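Local coordinates for DUF1955 domain-containing protein (Sulfolobus tokodaii, PDB 1WY6) that is of unknown function but folds as an all-helical repeat protein, the first archaeal member of that class to have its crystal structure determined, at residues A[100-105]-A[136-141]. Residues are numbered along the deposited sequence; the frame is centred on the assembly and turned at random.
Sequences ILVIQG and RRVGDE
V102 and R137 meet where two helices of this helical repeat protein, 92-103 and 125-137, come to an end beside each other, both finishing in Schellman motifs. With its CG1 anti to the backbone N (chi1 180°), V102 lays that methyl against R137 and V138. The methyl lies over the centre of the R137 guanidinium, 3.6 Å from CZ, and also packs on R137 CB at 3.7 Å. A bend at chi3 (63°) brings the flat group back over the valine, and the two side chains cross at about a right angle. V138 adds an apolar touch, its CG1 4.1 Å from V102 CG1, while I103 CG1 approaches R137 NH2 obliquely. Both valines also rest on L110 of helix 107-117. G105 and G139 suit the C-prime positions, whose positive phi glycine adopts readily; at G139 a CB would also jam against V138 O. Just beyond, D140 caps the next helix through OD1 to the N of D143. D99 offers R137 NH1 a long, weak ion pair. No hydrogen bond joins the two segments: a branched aliphatic residue suits the flat guanidinium face, and van der Waals packing carries the contact, leaving the N-H groups to other partners, probably including water.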
loop_
_atom_site.group_PDB
_atom_site.type_symbol
_atom_site.label_atom_id
_atom_site.label_comp_id
_atom_site.label_asym_id
_atom_site.label_seq_id
_atom_site.Cartn_x
_atom_site.Cartn_y
_atom_site.Cartn_z
ATOM N N ILE A 100 -1.095 -6.164 -6.383
ATOM C CA ILE A 100 0.116 -6.973 -6.256
ATOM C C ILE A 100 -0.041 -8.023 -5.155
ATOM O O ILE A 100 0.418 -9.155 -5.306
ATOM C CB ILE A 100 1.348 -6.087 -5.973
ATOM C CG1 ILE A 100 1.677 -5.263 -7.224
ATOM C CG2 ILE A 100 2.531 -6.944 -5.588
ATOM C CD1 ILE A 100 2.636 -4.121 -6.974
ATOM N N LEU A 101 -0.689 -7.659 -4.051
ATOM C CA LEU A 101 -0.899 -8.622 -2.973
ATOM C C LEU A 101 -1.744 -9.791 -3.479
ATOM O O LEU A 101 -1.457 -10.942 -3.175
ATOM C CB LEU A 101 -1.589 -7.966 -1.773
ATOM C CG LEU A 101 -0.752 -6.967 -0.967
ATOM C CD1 LEU A 101 -1.576 -6.404 0.166
ATOM C CD2 LEU A 101 0.498 -7.649 -0.434
ATOM N N VAL A 102 -2.778 -9.495 -4.263
ATOM C CA VAL A 102 -3.633 -10.545 -4.814
ATOM C C VAL A 102 -2.819 -11.460 -5.726
ATOM O O VAL A 102 -2.903 -12.688 -5.642
ATOM C CB VAL A 102 -4.796 -9.956 -5.653
ATOM C CG1 VAL A 102 -5.654 -11.089 -6.206
ATOM C CG2 VAL A 102 -5.652 -9.021 -4.801
ATOM N N ILE A 103 -2.025 -10.839 -6.594
ATOM C CA ILE A 103 -1.195 -11.540 -7.565
ATOM C C ILE A 103 -0.089 -12.360 -6.913
ATOM O O ILE A 103 0.403 -13.334 -7.490
ATOM C CB ILE A 103 -0.576 -10.524 -8.549
ATOM C CG1 ILE A 103 -1.690 -9.841 -9.337
ATOM C CG2 ILE A 103 0.385 -11.207 -9.492
ATOM C CD1 ILE A 103 -1.180 -8.751 -10.294
ATOM N N GLN A 104 0.312 -11.955 -5.714
ATOM C CA GLN A 104 1.341 -12.669 -4.976
ATOM C C GLN A 104 0.664 -13.791 -4.198
ATOM O O GLN A 104 1.322 -14.656 -3.627
ATOM C CB GLN A 104 2.057 -11.723 -4.013
ATOM C CG GLN A 104 3.060 -10.794 -4.678
ATOM C CD GLN A 104 3.628 -9.765 -3.716
ATOM O OE1 GLN A 104 4.595 -9.073 -4.028
ATOM N NE2 GLN A 104 3.018 -9.652 -2.542
ATOM N N GLY A 105 -0.666 -13.764 -4.194
ATOM C CA GLY A 105 -1.431 -14.771 -3.485
ATOM C C GLY A 105 -1.309 -14.620 -1.982
ATOM O O GLY A 105 -1.430 -15.603 -1.244
ATOM N N ARG A 136 -12.294 -10.986 -2.275
ATOM C CA ARG A 136 -13.071 -11.894 -3.097
ATOM C C ARG A 136 -12.159 -12.495 -4.170
ATOM O O ARG A 136 -12.352 -13.640 -4.589
ATOM C CB ARG A 136 -14.255 -11.143 -3.714
ATOM C CG ARG A 136 -15.399 -12.031 -4.148
ATOM C CD ARG A 136 -16.663 -11.213 -4.344
ATOM N NE ARG A 136 -17.315 -10.903 -3.075
ATOM C CZ ARG A 136 -18.029 -9.805 -2.841
ATOM N NH1 ARG A 136 -18.591 -9.615 -1.656
ATOM N NH2 ARG A 136 -18.165 -8.884 -3.782
ATOM N N ARG A 137 -11.148 -11.732 -4.590
ATOM C CA ARG A 137 -10.199 -12.200 -5.600
ATOM C C ARG A 137 -9.262 -13.295 -5.078
ATOM O O ARG A 137 -8.640 -13.998 -5.870
ATOM C CB ARG A 137 -9.356 -11.038 -6.146
ATOM C CG ARG A 137 -10.090 -10.091 -7.095
ATOM C CD ARG A 137 -9.125 -9.076 -7.710
ATOM N NE ARG A 137 -8.100 -9.723 -8.534
ATOM C CZ ARG A 137 -6.959 -9.148 -8.918
ATOM N NH1 ARG A 137 -6.681 -7.899 -8.555
ATOM N NH2 ARG A 137 -6.089 -9.827 -9.661
ATOM N N VAL A 138 -9.146 -13.431 -3.757
ATOM C CA VAL A 138 -8.295 -14.476 -3.184
ATOM C C VAL A 138 -9.117 -15.630 -2.600
ATOM O O VAL A 138 -8.578 -16.516 -1.928
ATOM C CB VAL A 138 -7.318 -13.935 -2.084
ATOM C CG1 VAL A 138 -6.158 -13.191 -2.736
ATOM C CG2 VAL A 138 -8.044 -13.023 -1.119
ATOM N N GLY A 139 -10.421 -15.614 -2.859
ATOM C CA GLY A 139 -11.289 -16.679 -2.380
ATOM C C GLY A 139 -11.955 -16.485 -1.030
ATOM O O GLY A 139 -12.553 -17.426 -0.495
ATOM N N ASP A 140 -11.872 -15.276 -0.483
ATOM C CA ASP A 140 -12.469 -14.984 0.816
ATOM C C ASP A 140 -13.812 -14.259 0.686
ATOM O O ASP A 140 -13.915 -13.067 0.997
ATOM C CB ASP A 140 -11.519 -14.124 1.652
ATOM C CG ASP A 140 -11.958 -14.008 3.099
ATOM O OD1 ASP A 140 -13.146 -14.266 3.387
ATOM O OD2 ASP A 140 -11.116 -13.650 3.948
ATOM N N GLU A 141 -14.834 -14.984 0.239
ATOM C CA GLU A 141 -16.171 -14.415 0.073
ATOM C C GLU A 141 -16.824 -13.981 1.382
ATOM O O GLU A 141 -17.500 -12.951 1.425
ATOM C CB GLU A 141 -17.095 -15.406 -0.645
ATOM C CG GLU A 141 -17.019 -15.348 -2.168
ATOM C CD GLU A 141 -15.703 -15.867 -2.718
ATOM O OE1 GLU A 141 -15.457 -15.697 -3.932
ATOM O OE2 GLU A 141 -14.919 -16.449 -1.938
#